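Local coordinates for KDGF (Halomonas sp., PDB 5FQ0), which probably converts the unsaturated uronate sugars released from pectin and alginate into their linear keto forms, and carries a nickel ion in its cupin fold, at residues R23-H28 and M33-K38; P47-R52 and E67-K72. One frame throughout, in Å; residues are numbered along the deposited sequence.

Contact 1: R23-H28 and M33-K38; sequences RKIVAH and MAVCVK
Lys24 and Cys36 form a hydrogen-bonded antiparallel pair. Lys24 N donates to Cys36 O at 2.9 Å, and Cys36 N returns a bond to Lys24 O. Further along, Ala34 O takes two donors: Val26 N at 2.9 Å, and Ala27 N, more weakly, at 3.4 Å. The nearer one is tilted 26° from the carbonyl plane. Ala34 N then bonds to Ala27 O.

Side chains pack on both faces. On that of Arg23, Ile25, Val35 and Met33, the Arg23 CD lies 3.5 Å from Val35 CG1. The guanidinium of Arg23 runs on to a weak hydrogen bond with a citrate. Met33 lies alongside His28 and points the same way. Its CG stands anti to the backbone N (chi1 176°), and a bend at chi3 brings CE 4.0 Å from both Ile25 CG2 and His28 CD2. Replacing Met33 with alanine removes this methyl, and would probably open a gap beside Ile25 CG2 and the His28 ring. The His28 ring also bonds through ND1 to Arg107. Elsewhere, Val26 CG2 meets Cys36 CB at 3.9 Å, and Val26, Ala34 and Cys36 also pack against the other subunit.

Val26 and Ala27 together facing Ala34 make a classic beta bulge in a beta hairpin (strands 21-29 and 32-39) in the six-stranded sheet of the cupin fold.

Contact 2: P47-R52 and E67-K72; sequences PHQHER and ELEGEK. With NI (nickel (II) ion), chain H.
Pro47 and Glu67 touch at the surface. The ring atom Pro47 CG lies 3.4 Å from Glu67 OE1, and the two side chains meet at a slant. Glu67 reaches the proline because its chain is fully extended, with CG anti to the backbone N (chi1 179°). The second touch is looser. Gln49 NE2 stands 3.9 Å from Glu69 OE2, too far for a hydrogen bond, with the amide and carboxylate planes turned 74° apart. Glu69 OE2 instead accepts a bond from Met88 N.

Segment 47-52 also carries two metal ligands. His48 NE2 binds the nickel ion at 2.2 Å and His50 NE2 binds it at 2.1 Å. Gln55 and His89 are the other protein ligands. Three histidines and a glutamine around one metal are consistent with the metal site of a cupin barrel. His48 NE2 and His50 NE2 are close because they share the metal, and they are not bonded to each other. His48 ND1 is held by Thr46 O, which fixes the turn of the ring and presents NE2 to the nickel.

Farther out, a type I' turn from Leu68 to Glu71 places Glu69. Leu68 N bonds to Glu71 O at 2.7 Å, and Glu71 N bonds back to Leu68 O.

Strands 44-48 and 64-68 are not direct neighbours. Strand 89-93 runs between them, pairing through His89 with His48 and through Gly90 with Glu67, while the side chains of Pro47 and Gln49 touch Met88, in the loop before that strand.

In the fold
From the N terminus, strand 21-29 turns through a short loop into strand 32-39, and contact 1 closes this hairpin. The chain then enters strand 44-48 and the metal-binding loop. It returns as strands 54-61 and 64-68, and contact 2 closes that longer excursion. The contacts follow in series and neither nests in nor crosses the other. Contact 1 belongs to the six-stranded sheet, where strand 98-105 flanks 32-39. Contact 2 links 44-48, one of the two outermost strands of the four-stranded sheet, and the loop after it to the end of strand 64-68 and the turn that follows. They lie on opposite sides of the chain's centre, with centres about 20 Å apart.

Contact 1: R23-H28 and M33-K38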
loop_
_atom_site.group_PDB
_atom_site.type_symbol
_atom_site.label_atom_id
_atom_site.label_comp_id
_atom_site.label_asym_id
_atom_site.label_seq_id
_atom_site.Cartn_x
_atom_site.Cartn_y
_atom_site.Cartn_z
ATOM N N ARG B 23 -11.179 0.583 10.451
ATOM C CA ARG B 23 -10.209 -0.058 9.578
ATOM C C ARG B 23 -10.627 -1.408 9.088
ATOM O O ARG B 23 -11.545 -2.008 9.618
ATOM C CB ARG B 23 -8.842 -0.189 10.260
ATOM C CG ARG B 23 -8.731 -1.288 11.292
ATOM C CD ARG B 23 -7.294 -1.289 11.808
ATOM N NE ARG B 23 -7.235 -2.089 13.014
ATOM C CZ ARG B 23 -6.674 -1.720 14.153
ATOM N NH1 ARG B 23 -6.034 -0.568 14.265
ATOM N NH2 ARG B 23 -6.729 -2.545 15.175
ATOM N N LYS B 24 -9.934 -1.876 8.069
ATOM C CA LYS B 24 -10.013 -3.278 7.667
ATOM C C LYS B 24 -8.572 -3.783 7.495
ATOM O O LYS B 24 -7.763 -3.122 6.799
ATOM C CB LYS B 24 -10.739 -3.428 6.347
ATOM C CG LYS B 24 -12.150 -2.839 6.294
ATOM C CD LYS B 24 -12.811 -3.231 4.976
ATOM C CE LYS B 24 -14.131 -2.475 4.761
ATOM N NZ LYS B 24 -14.899 -2.990 3.581
ATOM N N ILE B 25 -8.266 -4.934 8.094
ATOM C CA ILE B 25 -6.974 -5.599 7.884
ATOM C C ILE B 25 -7.021 -6.180 6.474
ATOM O O ILE B 25 -7.843 -7.020 6.211
ATOM C CB ILE B 25 -6.744 -6.773 8.867
ATOM C CG1 ILE B 25 -6.920 -6.320 10.343
ATOM C CG2 ILE B 25 -5.367 -7.436 8.601
ATOM C CD1 ILE B 25 -5.985 -5.226 10.754
ATOM N N VAL B 26 -6.185 -5.692 5.570
ATOM C CA VAL B 26 -6.227 -6.086 4.164
ATOM C C VAL B 26 -5.557 -7.467 3.946
ATOM O O VAL B 26 -6.205 -8.420 3.514
ATOM C CB VAL B 26 -5.661 -4.948 3.269
ATOM C CG1 VAL B 26 -5.400 -5.420 1.858
ATOM C CG2 VAL B 26 -6.641 -3.751 3.268
ATOM N N ALA B 27 -4.274 -7.578 4.287
ATOM C CA ALA B 27 -3.520 -8.826 4.040
ATOM C C ALA B 27 -2.248 -8.765 4.883
ATOM O O ALA B 27 -1.774 -7.669 5.259
ATOM C CB ALA B 27 -3.169 -8.989 2.554
ATOM N N HIS B 28 -1.682 -9.925 5.194
ATOM C CA HIS B 28 -0.403 -9.918 5.895
ATOM C C HIS B 28 0.349 -11.220 5.720
ATOM O O HIS B 28 -0.254 -12.238 5.422
ATOM C CB HIS B 28 -0.592 -9.634 7.388
ATOM C CG HIS B 28 -1.588 -10.527 8.060
ATOM N ND1 HIS B 28 -1.222 -11.691 8.699
ATOM C CD2 HIS B 28 -2.931 -10.432 8.194
ATOM C CE1 HIS B 28 -2.295 -12.274 9.200
ATOM N NE2 HIS B 28 -3.342 -11.526 8.920
ATOM N N MET B 33 2.408 -6.342 6.103
ATOM C CA MET B 33 0.994 -6.181 6.392
ATOM C C MET B 33 0.470 -4.884 5.759
ATOM O O MET B 33 1.195 -3.867 5.705
ATOM C CB MET B 33 0.787 -6.159 7.914
ATOM C CG MET B 33 -0.651 -5.897 8.379
ATOM S SD MET B 33 -0.873 -5.893 10.182
ATOM C CE MET B 33 -1.828 -7.347 10.514
ATOM N N ALA B 34 -0.773 -4.928 5.289
ATOM C CA ALA B 34 -1.470 -3.760 4.771
ATOM C C ALA B 34 -2.788 -3.630 5.527
ATOM O O ALA B 34 -3.484 -4.629 5.742
ATOM C CB ALA B 34 -1.719 -3.893 3.255
ATOM N N VAL B 35 -3.130 -2.402 5.907
ATOM C CA VAL B 35 -4.354 -2.108 6.642
ATOM C C VAL B 35 -4.996 -0.921 5.941
ATOM O O VAL B 35 -4.317 0.053 5.629
ATOM C CB VAL B 35 -4.056 -1.720 8.118
ATOM C CG1 VAL B 35 -5.352 -1.528 8.895
ATOM C CG2 VAL B 35 -3.162 -2.765 8.794
ATOM N N CYS B 36 -6.293 -0.987 5.656
ATOM C CA CYS B 36 -6.957 0.195 5.089
ATOM C C CYS B 36 -7.592 0.922 6.270
ATOM O O CYS B 36 -8.394 0.317 6.990
ATOM C CB CYS B 36 -8.012 -0.203 4.036
ATOM S SG CYS B 36 -8.912 1.199 3.328
ATOM N N VAL B 37 -7.233 2.200 6.475
ATOM C CA VAL B 37 -7.742 2.990 7.624
ATOM C C VAL B 37 -8.588 4.187 7.136
ATOM O O VAL B 37 -8.157 4.985 6.291
ATOM C CB VAL B 37 -6.601 3.491 8.568
ATOM C CG1 VAL B 37 -7.177 4.034 9.898
ATOM C CG2 VAL B 37 -5.589 2.368 8.843
ATOM N N LYS B 38 -9.804 4.282 7.665
ATOM C CA LYS B 38 -10.757 5.331 7.301
ATOM C C LYS B 38 -10.945 6.329 8.443
ATOM O O LYS B 38 -11.349 5.943 9.557
ATOM C CB LYS B 38 -12.122 4.714 6.969
ATOM C CG LYS B 38 -13.168 5.743 6.527
ATOM C CD LYS B 38 -14.384 5.075 5.905
ATOM C CE LYS B 38 -15.069 4.093 6.859
ATOM N NZ LYS B 38 -15.829 4.702 7.968
#

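Contact 2: P47-R52 and E67-K72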
loop_
_atom_site.group_PDB
_atom_site.type_symbol
_atom_site.label_atom_id
_atom_site.label_comp_id
_atom_site.label_asym_id
_atom_site.label_seq_id
_atom_site.Cartn_x
_atom_site.Cartn_y
_atom_site.Cartn_z
ATOM N N PRO B 47 0.585 11.659 17.462
ATOM C CA PRO B 47 1.965 11.321 17.103
ATOM C C PRO B 47 2.515 10.225 17.991
ATOM O O PRO B 47 2.287 10.238 19.191
ATOM C CB PRO B 47 2.725 12.655 17.298
ATOM C CG PRO B 47 1.649 13.716 17.211
ATOM C CD PRO B 47 0.475 13.065 17.910
ATOM N N HIS B 48 3.210 9.265 17.380
ATOM C CA HIS B 48 3.730 8.096 18.071
ATOM C C HIS B 48 4.888 7.568 17.199
ATOM O O HIS B 48 5.112 8.033 16.067
ATOM C CB HIS B 48 2.620 7.047 18.213
ATOM C CG HIS B 48 2.142 6.536 16.885
ATOM N ND1 HIS B 48 1.331 7.281 16.057
ATOM C CD2 HIS B 48 2.460 5.417 16.190
ATOM C CE1 HIS B 48 1.107 6.610 14.942
ATOM N NE2 HIS B 48 1.788 5.482 14.993
ATOM N N GLN B 49 5.619 6.608 17.746
ATOM C CA GLN B 49 6.775 5.964 17.112
ATOM C C GLN B 49 6.525 4.496 17.242
ATOM O O GLN B 49 5.881 4.071 18.210
ATOM C CB GLN B 49 8.023 6.161 17.970
ATOM C CG GLN B 49 8.715 7.483 17.868
ATOM C CD GLN B 49 10.124 7.423 18.427
ATOM O OE1 GLN B 49 10.487 6.457 19.098
ATOM N NE2 GLN B 49 10.935 8.441 18.119
ATOM N N HIS B 50 7.064 3.706 16.320
ATOM C CA HIS B 50 7.128 2.279 16.552
ATOM C C HIS B 50 8.559 1.849 16.841
ATOM O O HIS B 50 9.458 2.144 16.068
ATOM C CB HIS B 50 6.525 1.515 15.374
ATOM C CG HIS B 50 5.172 2.021 15.002
ATOM N ND1 HIS B 50 4.064 1.816 15.795
ATOM C CD2 HIS B 50 4.763 2.785 13.960
ATOM C CE1 HIS B 50 3.019 2.406 15.238
ATOM N NE2 HIS B 50 3.419 2.991 14.118
ATOM N N GLU B 51 8.749 1.170 17.967
ATOM C CA GLU B 51 10.053 0.594 18.332
ATOM C C GLU B 51 10.507 -0.429 17.281
ATOM O O GLU B 51 11.685 -0.485 16.924
ATOM C CB GLU B 51 9.938 -0.059 19.720
ATOM C CG GLU B 51 11.055 -1.021 20.112
ATOM C CD GLU B 51 12.242 -0.288 20.703
ATOM O OE1 GLU B 51 12.066 0.293 21.796
ATOM O OE2 GLU B 51 13.340 -0.277 20.083
ATOM N N ARG B 52 9.569 -1.234 16.776
ATOM C CA ARG B 52 9.930 -2.416 15.979
ATOM C C ARG B 52 9.426 -2.457 14.539
ATOM O O ARG B 52 9.742 -3.419 13.817
ATOM C CB ARG B 52 9.433 -3.714 16.664
ATOM C CG ARG B 52 10.056 -4.048 18.016
ATOM C CD ARG B 52 11.588 -4.091 17.968
ATOM N NE ARG B 52 12.082 -5.101 17.036
ATOM C CZ ARG B 52 13.344 -5.548 16.967
ATOM N NH1 ARG B 52 14.284 -5.094 17.787
ATOM N NH2 ARG B 52 13.672 -6.456 16.045
ATOM N N GLU B 67 2.331 14.546 10.005
ATOM C CA GLU B 67 3.496 15.031 10.723
ATOM C C GLU B 67 4.551 13.946 10.830
ATOM O O GLU B 67 4.270 12.852 11.334
ATOM C CB GLU B 67 3.094 15.495 12.118
ATOM C CG GLU B 67 4.274 15.991 12.922
ATOM C CD GLU B 67 3.883 16.410 14.325
ATOM O OE1 GLU B 67 2.881 15.891 14.869
ATOM O OE2 GLU B 67 4.591 17.276 14.871
ATOM N N LEU B 68 5.757 14.260 10.349
ATOM C CA LEU B 68 6.878 13.351 10.371
ATOM C C LEU B 68 8.031 14.044 11.077
ATOM O O LEU B 68 8.609 14.975 10.527
ATOM C CB LEU B 68 7.331 13.049 8.952
ATOM C CG LEU B 68 6.947 11.795 8.197
ATOM C CD1 LEU B 68 7.869 11.749 6.973
ATOM C CD2 LEU B 68 7.088 10.556 9.091
ATOM N N GLU B 69 8.355 13.568 12.271
ATOM C CA GLU B 69 9.365 14.181 13.157
ATOM C C GLU B 69 9.244 15.710 13.117
ATOM O O GLU B 69 10.175 16.397 12.702
ATOM C CB GLU B 69 10.793 13.724 12.790
ATOM C CG GLU B 69 11.178 12.306 13.226
ATOM C CD GLU B 69 11.233 12.088 14.741
ATOM O OE1 GLU B 69 11.163 13.092 15.502
ATOM O OE2 GLU B 69 11.350 10.915 15.183
ATOM N N GLY B 70 8.072 16.225 13.483
ATOM C CA GLY B 70 7.823 17.676 13.464
ATOM C C GLY B 70 7.569 18.362 12.126
ATOM O O GLY B 70 6.960 19.423 12.113
ATOM N N GLU B 71 8.019 17.786 11.006
ATOM C CA GLU B 71 7.693 18.315 9.669
ATOM C C GLU B 71 6.248 17.937 9.231
ATOM O O GLU B 71 5.863 16.771 9.288
ATOM C CB GLU B 71 8.728 17.850 8.615
ATOM C CG GLU B 71 8.500 18.443 7.215
ATOM C CD GLU B 71 9.307 17.786 6.080
ATOM O OE1 GLU B 71 10.122 16.875 6.341
ATOM O OE2 GLU B 71 9.125 18.172 4.903
ATOM N N LYS B 72 5.468 18.918 8.784
ATOM C CA LYS B 72 4.084 18.700 8.338
ATOM C C LYS B 72 3.945 18.844 6.821
ATOM O O LYS B 72 4.514 19.777 6.221
ATOM C CB LYS B 72 3.109 19.695 8.968
ATOM C CG LYS B 72 3.274 19.981 10.452
ATOM C CD LYS B 72 2.674 18.913 11.334
ATOM C CE LYS B 72 2.799 19.281 12.806
ATOM N NZ LYS B 72 1.739 20.223 13.245
HETATM NI NI NI H . 2.243 4.406 13.140
#